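Local coordinates for hemolysin activator protein CdiB (PDB 6WIL) that probably acts as the outer-membrane transporter that secretes the toxin of a contact-dependent growth inhibition system, as a two-partner secretion protein of the Omp85 superfamily, at residues 31-36 and 325-330; 57-63 and 130-136; 75-79 and 110-116. All coordinates share one frame; numbering follows the deposited sequence.

Interaction 1 (31-36 and 325-330); sequences QQTPYQ and RSGQHK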
# COMPACT_ATOMS: atom_id res chain seq x y z
N GLN A 31 -3.75 2.06 8.60
CA GLN A 31 -3.17 3.38 8.39
C GLN A 31 -3.83 4.40 9.30
O GLN A 31 -4.89 4.16 9.88
CB GLN A 31 -3.32 3.81 6.93
CG GLN A 31 -2.70 2.85 5.94
CD GLN A 31 -1.30 2.43 6.35
OE1 GLN A 31 -0.35 3.21 6.27
NE2 GLN A 31 -1.17 1.19 6.80
N GLN A 32 -3.17 5.55 9.42
CA GLN A 32 -3.75 6.67 10.16
C GLN A 32 -4.92 7.26 9.38
O GLN A 32 -4.87 7.39 8.16
CB GLN A 32 -2.68 7.73 10.42
CG GLN A 32 -3.20 9.15 10.63
CD GLN A 32 -3.74 9.40 12.03
OE1 GLN A 32 -3.56 8.57 12.93
NE2 GLN A 32 -4.39 10.53 12.22
N THR A 33 -5.98 7.59 10.11
CA THR A 33 -7.17 8.15 9.48
C THR A 33 -6.82 9.49 8.83
O THR A 33 -6.10 10.30 9.42
CB THR A 33 -8.28 8.33 10.51
OG1 THR A 33 -8.52 7.08 11.17
CG2 THR A 33 -9.57 8.81 9.86
N PRO A 34 -7.30 9.75 7.61
CA PRO A 34 -6.99 11.03 6.96
C PRO A 34 -7.60 12.21 7.70
O PRO A 34 -8.60 12.09 8.40
CB PRO A 34 -7.60 10.87 5.56
CG PRO A 34 -8.55 9.72 5.66
CD PRO A 34 -7.97 8.81 6.69
N TYR A 35 -6.97 13.37 7.52
CA TYR A 35 -7.40 14.61 8.16
C TYR A 35 -6.79 15.79 7.41
O TYR A 35 -5.94 15.62 6.53
CB TYR A 35 -6.99 14.64 9.64
CG TYR A 35 -5.50 14.52 9.88
CD1 TYR A 35 -4.68 15.64 9.90
CD2 TYR A 35 -4.91 13.27 10.07
CE1 TYR A 35 -3.32 15.53 10.11
CE2 TYR A 35 -3.55 13.15 10.27
CZ TYR A 35 -2.76 14.28 10.29
OH TYR A 35 -1.41 14.17 10.50
N GLN A 36 -7.23 17.00 7.78
CA GLN A 36 -6.71 18.26 7.22
C GLN A 36 -6.40 19.19 8.39
O GLN A 36 -7.15 20.14 8.67
CB GLN A 36 -7.68 18.89 6.24
CG GLN A 36 -7.80 18.14 4.92
CD GLN A 36 -8.44 18.98 3.84
OE1 GLN A 36 -7.75 19.48 2.95
NE2 GLN A 36 -9.75 19.14 3.90
N ARG A 325 4.90 12.23 3.94
CA ARG A 325 3.56 11.88 4.38
C ARG A 325 2.86 13.12 4.93
O ARG A 325 3.50 14.12 5.26
CB ARG A 325 3.58 10.78 5.44
CG ARG A 325 4.13 11.20 6.78
CD ARG A 325 3.90 10.10 7.80
NE ARG A 325 2.47 9.90 8.03
CZ ARG A 325 1.91 8.71 8.24
NH1 ARG A 325 2.65 7.61 8.24
NH2 ARG A 325 0.60 8.63 8.45
N SER A 326 1.54 13.03 5.02
CA SER A 326 0.73 14.07 5.64
C SER A 326 -0.60 13.44 6.04
O SER A 326 -0.79 12.22 5.93
CB SER A 326 0.50 15.24 4.69
OG SER A 326 -0.61 14.98 3.84
N GLY A 327 -1.52 14.29 6.49
CA GLY A 327 -2.85 13.82 6.82
C GLY A 327 -3.61 13.26 5.64
O GLY A 327 -4.60 12.55 5.83
N GLN A 328 -3.18 13.56 4.41
CA GLN A 328 -3.90 13.11 3.22
C GLN A 328 -3.04 12.32 2.25
O GLN A 328 -3.53 11.96 1.17
CB GLN A 328 -4.53 14.30 2.50
CG GLN A 328 -5.36 15.19 3.40
CD GLN A 328 -6.50 15.87 2.67
OE1 GLN A 328 -7.59 15.31 2.55
NE2 GLN A 328 -6.24 17.07 2.16
N HIS A 329 -1.78 12.03 2.57
CA HIS A 329 -0.96 11.28 1.63
C HIS A 329 0.17 10.57 2.36
O HIS A 329 0.57 10.95 3.46
CB HIS A 329 -0.40 12.19 0.53
CG HIS A 329 0.93 12.80 0.85
ND1 HIS A 329 1.06 13.93 1.63
CD2 HIS A 329 2.18 12.44 0.49
CE1 HIS A 329 2.35 14.24 1.74
NE2 HIS A 329 3.04 13.35 1.05
N LYS A 330 0.68 9.52 1.71
CA LYS A 330 1.82 8.75 2.19
C LYS A 330 2.60 8.26 0.99
O LYS A 330 2.04 7.61 0.11
CB LYS A 330 1.36 7.58 3.07
CG LYS A 330 2.48 6.79 3.71
CD LYS A 330 1.93 5.91 4.83
CE LYS A 330 2.94 4.86 5.26
NZ LYS A 330 2.44 4.06 6.41
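Gly327, in the tight turn that links barrel strands 308-326 and 329-346, meets Tyr35 of residues 31-36, part of the loop between helix 8-27 and strand 55-56, which passes across the end of this beta hairpin. The backbone supplies one hydrogen bond: Tyr35 N donates to Gly327 O at 3.0 Å, approaching from above the carbonyl plane. The same oxygen receives a CA-H...O contact from Pro34 CA, also at 3.0 Å. Ser326 OG accepts from Gln328 N in an ST turn. Gln328 CG lies 3.2 Å from Tyr35 O, and its amide packs against Gln36 CG, the two amide planes 38° apart.

The aromatic contact is CH-pi. With CG set between its backbone N and carbonyl carbon (chi1 59°), the Tyr35 ring folds back so that Gly327 CA sits over its centre, 3.5 Å from the centroid. The hydroxyl reaches on to Asp175 of helix 171-181.

Charged and polar groups gather at the other end. Arg325 and Lys330 form salt bridges with Glu179 of that helix, so the turn, the loop and the second POTRA domain converge here. Gln32 CB lies at the edge of the Arg325 guanidinium. Gln31 NE2 bonds to Leu29 O, which helps hold the amide. Fully extended, the Lys330 chain meets the bent Gln31 at about a right angle, and its NZ donates in the carbonyl plane to Gln31 OE1 at 2.9 Å.

Interaction 2 (57-63 and 130-136); sequences VKEISLI and HGNLNLS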
# COMPACT_ATOMS: atom_id res chain seq x y z
N VAL A 57 9.15 48.05 8.69
CA VAL A 57 10.05 46.94 8.98
C VAL A 57 11.15 46.92 7.93
O VAL A 57 10.90 47.02 6.73
CB VAL A 57 9.28 45.60 9.04
CG1 VAL A 57 8.06 45.74 9.94
CG2 VAL A 57 8.85 45.12 7.66
N LYS A 58 12.40 46.86 8.40
CA LYS A 58 13.53 46.76 7.49
C LYS A 58 14.29 45.45 7.64
O LYS A 58 15.16 45.16 6.81
CB LYS A 58 14.49 47.94 7.70
CG LYS A 58 15.27 47.92 9.00
CD LYS A 58 15.92 49.28 9.23
CE LYS A 58 16.81 49.29 10.47
NZ LYS A 58 18.13 48.63 10.24
N GLU A 59 13.99 44.65 8.67
CA GLU A 59 14.62 43.35 8.86
C GLU A 59 13.60 42.40 9.47
O GLU A 59 12.95 42.74 10.47
CB GLU A 59 15.84 43.45 9.79
CG GLU A 59 16.83 44.56 9.44
CD GLU A 59 18.16 44.42 10.15
OE1 GLU A 59 18.30 43.49 10.97
OE2 GLU A 59 19.06 45.24 9.88
N ILE A 60 13.44 41.23 8.86
CA ILE A 60 12.67 40.14 9.44
C ILE A 60 13.64 39.03 9.78
O ILE A 60 14.34 38.51 8.89
CB ILE A 60 11.57 39.64 8.49
CG1 ILE A 60 10.77 40.82 7.94
CG2 ILE A 60 10.66 38.66 9.22
CD1 ILE A 60 9.97 40.49 6.69
N SER A 61 13.71 38.66 11.05
CA SER A 61 14.70 37.71 11.52
C SER A 61 14.07 36.72 12.48
O SER A 61 13.03 37.00 13.09
CB SER A 61 15.88 38.42 12.20
OG SER A 61 16.25 39.60 11.51
N LEU A 62 14.70 35.56 12.60
CA LEU A 62 14.39 34.60 13.65
C LEU A 62 15.46 34.72 14.72
O LEU A 62 16.66 34.64 14.42
CB LEU A 62 14.34 33.17 13.10
CG LEU A 62 13.80 32.12 14.07
CD1 LEU A 62 12.34 32.40 14.42
CD2 LEU A 62 13.96 30.71 13.51
N ILE A 63 15.04 34.93 15.96
CA ILE A 63 15.92 35.30 17.06
C ILE A 63 15.83 34.23 18.12
O ILE A 63 14.72 33.86 18.53
CB ILE A 63 15.57 36.68 17.65
CG1 ILE A 63 15.77 37.77 16.61
CG2 ILE A 63 16.40 36.96 18.89
CD1 ILE A 63 17.18 37.84 16.07
N HIS A 130 13.39 49.88 16.21
CA HIS A 130 14.41 50.12 15.20
C HIS A 130 14.02 49.52 13.85
O HIS A 130 14.89 49.27 13.01
CB HIS A 130 15.76 49.58 15.66
CG HIS A 130 16.07 49.87 17.09
ND1 HIS A 130 16.78 50.98 17.50
CD2 HIS A 130 15.76 49.19 18.23
CE1 HIS A 130 16.90 50.97 18.81
NE2 HIS A 130 16.29 49.89 19.28
N GLY A 131 12.73 49.28 13.62
CA GLY A 131 12.27 48.69 12.38
C GLY A 131 12.61 47.23 12.18
O GLY A 131 12.50 46.73 11.06
N ASN A 132 13.00 46.52 13.24
CA ASN A 132 13.38 45.11 13.14
C ASN A 132 12.23 44.24 13.62
O ASN A 132 11.90 44.23 14.82
CB ASN A 132 14.65 44.83 13.95
CG ASN A 132 15.88 45.48 13.34
OD1 ASN A 132 15.80 46.12 12.30
ND2 ASN A 132 17.01 45.32 14.01
N LEU A 133 11.62 43.50 12.70
CA LEU A 133 10.63 42.49 13.08
C LEU A 133 11.38 41.22 13.46
O LEU A 133 11.95 40.54 12.60
CB LEU A 133 9.66 42.22 11.94
CG LEU A 133 8.62 41.15 12.28
CD1 LEU A 133 7.82 41.57 13.50
CD2 LEU A 133 7.72 40.86 11.10
N ASN A 134 11.40 40.91 14.75
CA ASN A 134 12.15 39.78 15.28
C ASN A 134 11.17 38.72 15.77
O ASN A 134 10.45 38.94 16.76
CB ASN A 134 13.11 40.22 16.38
CG ASN A 134 14.32 40.93 15.84
OD1 ASN A 134 14.64 40.83 14.65
ND2 ASN A 134 15.03 41.65 16.70
N LEU A 135 11.13 37.59 15.08
CA LEU A 135 10.27 36.48 15.44
C LEU A 135 11.05 35.46 16.27
O LEU A 135 12.27 35.33 16.15
CB LEU A 135 9.70 35.79 14.20
CG LEU A 135 8.66 36.59 13.43
CD1 LEU A 135 8.12 35.75 12.28
CD2 LEU A 135 7.54 37.03 14.35
N SER A 136 10.32 34.75 17.13
CA SER A 136 10.92 33.68 17.91
C SER A 136 10.00 32.48 17.90
O SER A 136 8.80 32.59 17.63
CB SER A 136 11.19 34.11 19.35
OG SER A 136 12.44 34.76 19.44
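Val57 CA approaches Gly131 O in a CA-H...O contact, and the next residue makes the first hydrogen bond to that oxygen, from Lys58 N at 2.7 Å. The aliphatic Lys58 chain passes His130, with CE 3.2 Å from His130 O, then bends at its last torsion (chi4 77°), turning NZ to a salt bridge with Glu59. Strand pairing starts at Glu59, whose O accepts from Leu133 N; its side chain runs alongside that of Asn132, carboxylate and amide planes 20° apart. On the face of Ile60, Leu62, Leu133 and Leu135, Ile60 CG2 touches Leu133 CD2 at 4.1 Å, and Ile60 continues to Ile80 and Ile83 of helix 77-85. Ser61 bonds on both sides of its partner Asn134: its N donates to Leu133 O, and its O accepts from Leu135 N at 2.8 Å. Leu62 lays CD1 3.4 Å from Leu135 O. Ile63 N donates to Leu135 O, its CG1 rests against Asn134 CG at 3.6 Å, and its O takes a bond from Ser136 OG, tilted 28° from the carbonyl plane. This is the beta-alpha-alpha-beta-beta topology of the POTRA fold: the first strand, 59-62, parallel beside the last, 132-149, with 120-123 antiparallel on the latter's other side and helices over the apolar face.

Interaction 3 (75-79 and 110-116); sequences QFNFV and ELLKKGF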
# COMPACT_ATOMS: atom_id res chain seq x y z
N GLN A 75 16.75 24.59 11.68
CA GLN A 75 15.65 23.77 11.17
C GLN A 75 14.41 24.60 10.86
O GLN A 75 13.57 24.16 10.06
CB GLN A 75 15.31 22.68 12.18
CG GLN A 75 14.23 21.70 11.74
CD GLN A 75 13.90 20.67 12.81
OE1 GLN A 75 14.34 20.79 13.95
NE2 GLN A 75 13.14 19.65 12.44
N PHE A 76 14.26 25.78 11.47
CA PHE A 76 13.02 26.54 11.38
C PHE A 76 13.13 27.77 10.48
O PHE A 76 12.20 28.59 10.48
CB PHE A 76 12.57 26.96 12.78
CG PHE A 76 12.02 25.83 13.59
CD1 PHE A 76 10.83 25.23 13.23
CD2 PHE A 76 12.69 25.37 14.72
CE1 PHE A 76 10.31 24.18 13.98
CE2 PHE A 76 12.17 24.33 15.46
CZ PHE A 76 10.98 23.74 15.10
N ASN A 77 14.21 27.91 9.71
CA ASN A 77 14.35 29.07 8.84
C ASN A 77 13.29 29.11 7.74
O ASN A 77 13.09 30.16 7.13
CB ASN A 77 15.75 29.11 8.21
CG ASN A 77 16.06 27.87 7.39
OD1 ASN A 77 15.42 27.60 6.38
ND2 ASN A 77 17.08 27.13 7.82
N PHE A 78 12.59 27.99 7.49
CA PHE A 78 11.53 28.00 6.49
C PHE A 78 10.37 28.90 6.89
O PHE A 78 9.58 29.30 6.03
CB PHE A 78 11.02 26.57 6.24
CG PHE A 78 10.23 26.01 7.39
CD1 PHE A 78 10.87 25.39 8.45
CD2 PHE A 78 8.85 26.08 7.40
CE1 PHE A 78 10.15 24.86 9.50
CE2 PHE A 78 8.11 25.56 8.45
CZ PHE A 78 8.77 24.94 9.50
N VAL A 79 10.24 29.21 8.18
CA VAL A 79 9.20 30.14 8.62
C VAL A 79 9.49 31.54 8.12
O VAL A 79 8.61 32.22 7.58
CB VAL A 79 9.08 30.10 10.16
CG1 VAL A 79 8.29 31.30 10.66
CG2 VAL A 79 8.42 28.79 10.60
N GLU A 110 2.26 28.12 8.75
CA GLU A 110 3.40 27.46 8.11
C GLU A 110 4.06 26.48 9.08
O GLU A 110 4.57 25.43 8.66
CB GLU A 110 4.40 28.50 7.62
CG GLU A 110 5.34 27.97 6.57
CD GLU A 110 4.60 27.34 5.41
OE1 GLU A 110 3.75 28.03 4.80
OE2 GLU A 110 4.85 26.15 5.12
N LEU A 111 4.07 26.82 10.37
CA LEU A 111 4.60 25.91 11.38
C LEU A 111 3.76 24.63 11.43
O LEU A 111 4.31 23.52 11.46
CB LEU A 111 4.62 26.60 12.74
CG LEU A 111 5.61 26.10 13.79
CD1 LEU A 111 7.03 26.21 13.26
CD2 LEU A 111 5.46 26.90 15.08
N LEU A 112 2.44 24.78 11.44
CA LEU A 112 1.55 23.62 11.42
C LEU A 112 1.63 22.87 10.09
O LEU A 112 1.43 21.65 10.06
CB LEU A 112 0.11 24.05 11.70
CG LEU A 112 -0.12 24.78 13.02
CD1 LEU A 112 -1.58 25.18 13.17
CD2 LEU A 112 0.33 23.92 14.19
N LYS A 113 1.92 23.58 9.00
CA LYS A 113 2.07 22.93 7.70
C LYS A 113 3.16 21.87 7.74
O LYS A 113 3.00 20.78 7.18
CB LYS A 113 2.38 23.96 6.62
CG LYS A 113 1.25 24.26 5.67
CD LYS A 113 1.74 25.12 4.51
CE LYS A 113 0.59 25.54 3.61
NZ LYS A 113 0.93 26.79 2.87
N LYS A 114 4.28 22.17 8.40
CA LYS A 114 5.38 21.22 8.51
C LYS A 114 5.21 20.25 9.67
O LYS A 114 6.06 19.37 9.84
CB LYS A 114 6.71 21.97 8.64
CG LYS A 114 7.44 22.17 7.31
CD LYS A 114 6.59 22.94 6.30
CE LYS A 114 7.24 22.95 4.93
NZ LYS A 114 8.63 23.48 4.98
N GLY A 115 4.15 20.38 10.47
CA GLY A 115 3.81 19.39 11.47
C GLY A 115 4.14 19.71 12.91
O GLY A 115 3.94 18.85 13.78
N PHE A 116 4.62 20.92 13.22
CA PHE A 116 5.02 21.25 14.58
C PHE A 116 3.80 21.78 15.34
O PHE A 116 3.63 22.98 15.54
CB PHE A 116 6.18 22.23 14.58
CG PHE A 116 7.38 21.75 13.79
CD1 PHE A 116 8.35 20.97 14.39
CD2 PHE A 116 7.51 22.07 12.45
CE1 PHE A 116 9.45 20.52 13.67
CE2 PHE A 116 8.61 21.62 11.72
CZ PHE A 116 9.57 20.85 12.33
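Phe116 presents one ring face to Phe76, whose CE1 stands over its centre in an edge-to-face pair, the centroids 4.8 Å apart and the planes at 65°. Gln75 NE2 lies at the edge of the Phe116 ring, 3.8 Å from CZ, with its amide nearly perpendicular to the ring. The Phe78 ring carries Lys114 CG over one face and Val79 CG2 over the opposite face, toward the rim, while Glu110 O lies in its plane at the edge, 3.5 Å from CE2. Bent at chi2 (58°) and chi4, the lysine chain slides past the phenylalanine, which brings NZ into an off-centre cation-pi contact 4.1 Å from the Phe78 centroid.

Leu111 CD1 packs against both Phe76 and Phe78, touching Phe76 CE1 at 3.9 Å and Val79 CG2 at 4.0 Å. Phe78 CZ closes obliquely on Phe116 CE2. Phe116 is delivered to this cluster by the Schellman motif that ends helix 97-113, with positive phi at Gly115; just before it, Lys114 O accepts a hydrogen bond from Asn170 ND2 of the second POTRA domain. Phe76 and Leu111 extend the core to Ile137 of strand 132-149. Two helices joined by an apolar cluster and laid against one face of a sheet are characteristic of the POTRA domain.

From the N terminus, helix 8-27 leads into segment 31-36, which interaction 1 fastens to a turn of the barrel almost 290 residues later, closing a long loop that holds both POTRA domains and the first strands of the barrel. Within it, interaction 2 joins the strand 59-62 to the start of strand 132-149. Inside that smaller loop, interaction 3 brings together helices 77-85 and 97-113, so the three contacts nest without crossing. Interactions 2 and 3 belong to one POTRA domain and touch directly, where Leu62 CD2 lies 4.1 Å from Phe76 CB. Interaction 1 stands apart, with nearest atoms about 7 Å from interaction 3 and about 21 Å from interaction 2.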